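HemO (Neisseria meningitidis, PDB 1J77) binds heme and probably degrades it oxidatively as a heme oxygenase, opening the porphyrin ring. Local coordinates at residues 67-75 / 152-163. Sequence-based numbering, arbitrary orientation.
Sequences KAIPELEYM and HWRAFVEHLNAL
Pro-70 lays the CD corner of its ring over one face of the His-159 imidazole, a CH-pi contact in which CD stands 4.1 Å from the centroid of the His-159 ring. The arrangement illustrates how the all-helical heme oxygenase fold joins a helix to a connecting loop: the residues around the type II beta turn Ile-69 to Leu-72, following helix 63-68, pack against helix 149-162 and the residue after it mainly through side chains. Ile-69 rests on the base of the same histidine, with CG1 3.7 Å from CB of His-159. Because CG2 of Ile-69 lies anti to the backbone N (CG1 at chi1 -59°), the two branches divide the work, CG2 meeting ND1 of the imidazole. At one end Ala-68 CB touches Leu-163 CD2 at 3.6 Å, and a water donates to the carbonyl oxygens of both Ala-68 and His-159, bridging the backbones. Deeper in, Leu-72 brings CD1 to the edge of the Phe-156 ring, 4.0 Å from its CE1. Phe-156 also packs on Leu-111 and Glu-115 of helix 104-119, while Trp-153, one helical turn earlier, touches the heme, so the helix links this contact to the pocket. Met-75, extended beyond CG, makes an oblique Met-aromatic contact with Phe-156 and reaches the edge of His-152, whose ring is stacked on His-145. There the methyl carbon CE of Met-75 lies near the imidazole plane, 3.5 Å from CE1 of His-152.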
ATOM      1  N   LYS A  67       4.847 -13.372 -15.372  1.00 31.71           N
ATOM      2  CA  LYS A  67       5.838 -14.156 -16.123  1.00 33.49           C
ATOM      3  C   LYS A  67       7.232 -13.689 -15.737  1.00 34.28           C
ATOM      4  O   LYS A  67       8.213 -14.441 -15.859  1.00 35.52           O
ATOM      5  CB  LYS A  67       5.627 -13.969 -17.625  1.00 34.45           C
ATOM      6  CG  LYS A  67       4.490 -14.794 -18.212  1.00 35.89           C
ATOM      7  CD  LYS A  67       4.651 -16.286 -17.921  1.00 38.82           C
ATOM      8  CE  LYS A  67       3.618 -17.107 -18.687  1.00 39.79           C
ATOM      9  NZ  LYS A  67       3.325 -18.399 -17.963  1.00 42.10           N
ATOM     10  N   ALA A  68       7.339 -12.441 -15.280  1.00 34.58           N
ATOM     11  CA  ALA A  68       8.623 -11.893 -14.873  1.00 34.59           C
ATOM     12  C   ALA A  68       8.830 -12.084 -13.391  1.00 34.74           C
ATOM     13  O   ALA A  68       9.955 -12.146 -12.918  1.00 35.17           O
ATOM     14  CB  ALA A  68       8.725 -10.442 -15.236  1.00 34.54           C
ATOM     15  N   ILE A  69       7.728 -12.161 -12.640  1.00 34.54           N
ATOM     16  CA  ILE A  69       7.790 -12.269 -11.186  1.00 34.38           C
ATOM     17  C   ILE A  69       6.930 -13.432 -10.735  1.00 34.78           C
ATOM     18  O   ILE A  69       5.712 -13.285 -10.569  1.00 33.67           O
ATOM     19  CB  ILE A  69       7.277 -10.969 -10.520  1.00 34.13           C
ATOM     20  CG1 ILE A  69       8.096  -9.755 -10.950  1.00 33.85           C
ATOM     21  CG2 ILE A  69       7.295 -11.133  -9.011  1.00 33.83           C
ATOM     22  CD1 ILE A  69       7.445  -8.410 -10.519  1.00 33.00           C
ATOM     23  N   PRO A  70       7.541 -14.591 -10.512  1.00 35.79           N
ATOM     24  CA  PRO A  70       6.781 -15.792 -10.158  1.00 35.91           C
ATOM     25  C   PRO A  70       5.913 -15.679  -8.913  1.00 35.32           C
ATOM     26  O   PRO A  70       6.383 -15.227  -7.896  1.00 36.13           O
ATOM     27  CB  PRO A  70       7.880 -16.840  -9.928  1.00 36.70           C
ATOM     28  CG  PRO A  70       9.100 -16.037  -9.673  1.00 36.48           C
ATOM     29  CD  PRO A  70       8.983 -14.890 -10.620  1.00 36.15           C
ATOM     30  N   GLU A  71       4.660 -16.117  -9.018  1.00 35.26           N
ATOM     31  CA  GLU A  71       3.709 -16.150  -7.913  1.00 34.45           C
ATOM     32  C   GLU A  71       3.234 -14.772  -7.476  1.00 32.82           C
ATOM     33  O   GLU A  71       2.698 -14.617  -6.385  1.00 32.92           O
ATOM     34  CB  GLU A  71       4.315 -16.903  -6.728  1.00 35.68           C
ATOM     35  CG  GLU A  71       4.642 -18.347  -7.068  1.00 38.55           C
ATOM     36  CD  GLU A  71       3.396 -19.168  -7.300  1.00 42.55           C
ATOM     37  OE1 GLU A  71       2.997 -19.932  -6.386  1.00 45.11           O
ATOM     38  OE2 GLU A  71       2.817 -19.054  -8.404  1.00 44.75           O
ATOM     39  N   LEU A  72       3.373 -13.791  -8.361  1.00 30.35           N
ATOM     40  CA  LEU A  72       2.976 -12.426  -8.004  1.00 28.83           C
ATOM     41  C   LEU A  72       1.523 -12.332  -7.618  1.00 30.01           C
ATOM     42  O   LEU A  72       1.185 -11.650  -6.644  1.00 28.90           O
ATOM     43  CB  LEU A  72       3.250 -11.474  -9.151  1.00 27.42           C
ATOM     44  CG  LEU A  72       2.849 -10.006  -8.977  1.00 23.81           C
ATOM     45  CD1 LEU A  72       3.702  -9.335  -7.829  1.00 24.96           C
ATOM     46  CD2 LEU A  72       2.947  -9.224 -10.279  1.00 24.45           C
ATOM     47  N   GLU A  73       0.652 -12.969  -8.379  1.00 31.64           N
ATOM     48  CA  GLU A  73      -0.769 -12.882  -8.084  1.00 34.22           C
ATOM     49  C   GLU A  73      -1.130 -13.208  -6.621  1.00 34.96           C
ATOM     50  O   GLU A  73      -2.130 -12.698  -6.088  1.00 35.46           O
ATOM     51  CB  GLU A  73      -1.534 -13.795  -9.038  1.00 34.87           C
ATOM     52  CG  GLU A  73      -1.089 -15.244  -9.040  1.00 37.08           C
ATOM     53  CD  GLU A  73      -1.959 -16.097  -9.943  1.00 40.95           C
ATOM     54  OE1 GLU A  73      -3.192 -16.087  -9.721  1.00 44.55           O
ATOM     55  OE2 GLU A  73      -1.420 -16.750 -10.868  1.00 42.51           O
ATOM     56  N   TYR A  74      -0.318 -14.031  -5.966  1.00 35.06           N
ATOM     57  CA  TYR A  74      -0.619 -14.476  -4.595  1.00 35.57           C
ATOM     58  C   TYR A  74      -0.194 -13.508  -3.492  1.00 34.65           C
ATOM     59  O   TYR A  74      -0.611 -13.639  -2.329  1.00 35.05           O
ATOM     60  CB  TYR A  74       0.017 -15.839  -4.357  1.00 36.41           C
ATOM     61  CG  TYR A  74      -0.519 -16.853  -5.298  1.00 39.12           C
ATOM     62  CD1 TYR A  74       0.323 -17.693  -6.000  1.00 41.53           C
ATOM     63  CD2 TYR A  74      -1.887 -16.950  -5.516  1.00 41.42           C
ATOM     64  CE1 TYR A  74      -0.183 -18.621  -6.877  1.00 43.65           C
ATOM     65  CE2 TYR A  74      -2.398 -17.870  -6.388  1.00 43.51           C
ATOM     66  CZ  TYR A  74      -1.543 -18.699  -7.064  1.00 44.37           C
ATOM     67  OH  TYR A  74      -2.067 -19.612  -7.932  1.00 47.22           O
ATOM     68  N   MET A  75       0.617 -12.527  -3.862  1.00 32.95           N
ATOM     69  CA  MET A  75       1.067 -11.512  -2.920  1.00 32.02           C
ATOM     70  C   MET A  75      -0.009 -10.461  -2.612  1.00 30.84           C
ATOM     71  O   MET A  75       0.157  -9.690  -1.665  1.00 31.06           O
ATOM     72  CB  MET A  75       2.327 -10.832  -3.443  1.00 32.29           C
ATOM     73  CG  MET A  75       3.548 -11.749  -3.490  1.00 32.97           C
ATOM     74  SD  MET A  75       4.896 -10.945  -4.345  1.00 33.37           S
ATOM     75  CE  MET A  75       6.045 -12.396  -4.662  1.00 36.76           C
ATOM     76  N   HIS A 152      11.014 -11.658   2.193  1.00 34.39           N
ATOM     77  CA  HIS A 152      10.071 -11.490   1.095  1.00 33.45           C
ATOM     78  C   HIS A 152      10.376 -10.257   0.255  1.00 32.72           C
ATOM     79  O   HIS A 152      10.431 -10.334  -0.976  1.00 33.28           O
ATOM     80  CB  HIS A 152       8.662 -11.477   1.677  1.00 32.97           C
ATOM     81  CG  HIS A 152       7.581 -11.346   0.659  1.00 33.23           C
ATOM     82  ND1 HIS A 152       7.538 -12.111  -0.489  1.00 33.00           N
ATOM     83  CD2 HIS A 152       6.492 -10.535   0.621  1.00 31.47           C
ATOM     84  CE1 HIS A 152       6.482 -11.748  -1.205  1.00 33.53           C
ATOM     85  NE2 HIS A 152       5.826 -10.806  -0.546  1.00 32.84           N
ATOM     86  N   TRP A 153      10.595  -9.115   0.903  1.00 31.25           N
ATOM     87  CA  TRP A 153      10.887  -7.875   0.210  1.00 30.90           C
ATOM     88  C   TRP A 153      12.177  -7.937  -0.609  1.00 31.80           C
ATOM     89  O   TRP A 153      12.204  -7.498  -1.760  1.00 32.49           O
ATOM     90  CB  TRP A 153      10.924  -6.692   1.236  1.00 29.44           C
ATOM     91  CG  TRP A 153      11.337  -5.417   0.676  1.00 28.60           C
ATOM     92  CD1 TRP A 153      12.487  -4.771   0.908  1.00 27.44           C
ATOM     93  CD2 TRP A 153      10.569  -4.575  -0.202  1.00 24.99           C
ATOM     94  NE1 TRP A 153      12.543  -3.604   0.190  1.00 26.72           N
ATOM     95  CE2 TRP A 153      11.361  -3.452  -0.499  1.00 24.88           C
ATOM     96  CE3 TRP A 153       9.316  -4.701  -0.830  1.00 25.95           C
ATOM     97  CZ2 TRP A 153      10.945  -2.458  -1.356  1.00 24.94           C
ATOM     98  CZ3 TRP A 153       8.907  -3.708  -1.651  1.00 24.65           C
ATOM     99  CH2 TRP A 153       9.698  -2.612  -1.927  1.00 23.87           C
ATOM    100  N   ARG A 154      13.257  -8.470  -0.028  1.00 32.42           N
ATOM    101  CA  ARG A 154      14.521  -8.588  -0.745  1.00 32.94           C
ATOM    102  C   ARG A 154      14.338  -9.436  -2.019  1.00 31.96           C
ATOM    103  O   ARG A 154      14.851  -9.101  -3.075  1.00 31.15           O
ATOM    104  CB  ARG A 154      15.569  -9.175   0.209  1.00 34.12           C
ATOM    105  CG  ARG A 154      15.804  -8.253   1.407  1.00 35.88           C
ATOM    106  CD  ARG A 154      16.941  -8.656   2.361  1.00 38.02           C
ATOM    107  NE  ARG A 154      16.499  -8.488   3.747  1.00 40.03           N
ATOM    108  CZ  ARG A 154      16.319  -9.488   4.601  1.00 40.95           C
ATOM    109  NH1 ARG A 154      16.605 -10.729   4.251  1.00 41.79           N
ATOM    110  NH2 ARG A 154      15.887  -9.251   5.837  1.00 43.28           N
ATOM    111  N   ALA A 155      13.549 -10.494  -1.931  1.00 31.77           N
ATOM    112  CA  ALA A 155      13.279 -11.325  -3.120  1.00 32.53           C
ATOM    113  C   ALA A 155      12.548 -10.488  -4.153  1.00 32.52           C
ATOM    114  O   ALA A 155      12.948 -10.400  -5.329  1.00 33.13           O
ATOM    115  CB  ALA A 155      12.448 -12.529  -2.745  1.00 32.71           C
ATOM    116  N   PHE A 156      11.492  -9.813  -3.694  1.00 32.45           N
ATOM    117  CA  PHE A 156      10.711  -8.994  -4.568  1.00 31.62           C
ATOM    118  C   PHE A 156      11.606  -7.969  -5.230  1.00 31.32           C
ATOM    119  O   PHE A 156      11.543  -7.736  -6.445  1.00 31.81           O
ATOM    120  CB  PHE A 156       9.626  -8.267  -3.754  1.00 31.68           C
ATOM    121  CG  PHE A 156       8.662  -7.508  -4.602  1.00 31.91           C
ATOM    122  CD1 PHE A 156       7.692  -8.185  -5.335  1.00 31.69           C
ATOM    123  CD2 PHE A 156       8.733  -6.123  -4.699  1.00 32.23           C
ATOM    124  CE1 PHE A 156       6.830  -7.493  -6.115  1.00 31.26           C
ATOM    125  CE2 PHE A 156       7.849  -5.434  -5.491  1.00 33.01           C
ATOM    126  CZ  PHE A 156       6.916  -6.109  -6.208  1.00 32.35           C
ATOM    127  N   VAL A 157      12.445  -7.331  -4.416  1.00 30.99           N
ATOM    128  CA  VAL A 157      13.384  -6.352  -4.892  1.00 31.62           C
ATOM    129  C   VAL A 157      14.279  -6.896  -6.019  1.00 32.08           C
ATOM    130  O   VAL A 157      14.583  -6.187  -6.967  1.00 31.57           O
ATOM    131  CB  VAL A 157      14.235  -5.769  -3.741  1.00 31.48           C
ATOM    132  CG1 VAL A 157      15.364  -4.931  -4.289  1.00 32.10           C
ATOM    133  CG2 VAL A 157      13.351  -4.866  -2.878  1.00 32.31           C
ATOM    134  N   GLU A 158      14.665  -8.154  -5.938  1.00 33.44           N
ATOM    135  CA  GLU A 158      15.487  -8.735  -6.990  1.00 34.45           C
ATOM    136  C   GLU A 158      14.734  -8.733  -8.310  1.00 34.24           C
ATOM    137  O   GLU A 158      15.240  -8.258  -9.337  1.00 33.18           O
ATOM    138  CB  GLU A 158      15.893 -10.153  -6.609  1.00 35.67           C
ATOM    139  CG  GLU A 158      16.793 -10.233  -5.393  1.00 39.43           C
ATOM    140  CD  GLU A 158      18.229  -9.801  -5.660  1.00 43.52           C
ATOM    141  OE1 GLU A 158      18.475  -8.977  -6.565  1.00 46.00           O
ATOM    142  OE2 GLU A 158      19.139 -10.279  -4.945  1.00 47.85           O
ATOM    143  N   HIS A 159      13.498  -9.230  -8.262  1.00 34.14           N
ATOM    144  CA  HIS A 159      12.648  -9.309  -9.450  1.00 33.96           C
ATOM    145  C   HIS A 159      12.395  -7.940 -10.056  1.00 33.08           C
ATOM    146  O   HIS A 159      12.370  -7.791 -11.279  1.00 32.54           O
ATOM    147  CB  HIS A 159      11.322  -9.992  -9.120  1.00 34.97           C
ATOM    148  CG  HIS A 159      11.443 -11.446  -8.774  1.00 37.28           C
ATOM    149  ND1 HIS A 159      10.843 -11.995  -7.661  1.00 39.65           N
ATOM    150  CD2 HIS A 159      12.078 -12.467  -9.398  1.00 39.75           C
ATOM    151  CE1 HIS A 159      11.104 -13.287  -7.612  1.00 40.04           C
ATOM    152  NE2 HIS A 159      11.864 -13.599  -8.647  1.00 39.75           N
ATOM    153  N   LEU A 160      12.188  -6.929  -9.205  1.00 31.99           N
ATOM    154  CA  LEU A 160      11.979  -5.577  -9.704  1.00 31.99           C
ATOM    155  C   LEU A 160      13.194  -5.072 -10.490  1.00 31.18           C
ATOM    156  O   LEU A 160      13.069  -4.543 -11.597  1.00 29.96           O
ATOM    157  CB  LEU A 160      11.668  -4.607  -8.548  1.00 32.91           C
ATOM    158  CG  LEU A 160      10.254  -4.548  -8.000  1.00 33.70           C
ATOM    159  CD1 LEU A 160      10.196  -3.409  -6.972  1.00 33.99           C
ATOM    160  CD2 LEU A 160       9.237  -4.342  -9.108  1.00 33.36           C
ATOM    161  N   ASN A 161      14.377  -5.219  -9.904  1.00 30.87           N
ATOM    162  CA  ASN A 161      15.604  -4.801 -10.552  1.00 31.43           C
ATOM    163  C   ASN A 161      15.864  -5.592 -11.839  1.00 31.40           C
ATOM    164  O   ASN A 161      16.322  -5.038 -12.848  1.00 30.85           O
ATOM    165  CB  ASN A 161      16.752  -5.001  -9.569  1.00 31.86           C
ATOM    166  CG  ASN A 161      16.670  -4.052  -8.418  1.00 33.87           C
ATOM    167  OD1 ASN A 161      16.981  -4.401  -7.276  1.00 37.83           O
ATOM    168  ND2 ASN A 161      16.262  -2.832  -8.716  1.00 32.28           N
ATOM    169  N   ALA A 162      15.502  -6.857 -11.796  1.00 31.87           N
ATOM    170  CA  ALA A 162      15.721  -7.760 -12.940  1.00 32.17           C
ATOM    171  C   ALA A 162      14.788  -7.488 -14.115  1.00 32.85           C
ATOM    172  O   ALA A 162      14.992  -8.054 -15.194  1.00 32.53           O
ATOM    173  CB  ALA A 162      15.619  -9.189 -12.504  1.00 32.68           C
ATOM    174  N   LEU A 163      13.753  -6.656 -13.941  1.00 32.87           N
ATOM    175  CA  LEU A 163      12.915  -6.295 -15.086  1.00 33.93           C
ATOM    176  C   LEU A 163      13.809  -5.585 -16.082  1.00 34.98           C
ATOM    177  O   LEU A 163      13.497  -5.500 -17.263  1.00 35.58           O
ATOM    178  CB  LEU A 163      11.742  -5.380 -14.706  1.00 33.13           C
ATOM    179  CG  LEU A 163      10.777  -5.959 -13.679  1.00 31.55           C
ATOM    180  CD1 LEU A 163       9.753  -4.906 -13.273  1.00 29.13           C
ATOM    181  CD2 LEU A 163      10.078  -7.264 -14.095  1.00 31.26           C
TER
HETATM  182  O   HOH W   1      11.975 -10.259 -12.765  1.00 37.18           O
HETATM  183  O   HOH W   2       2.903  -9.542  -0.192  1.00 32.89           O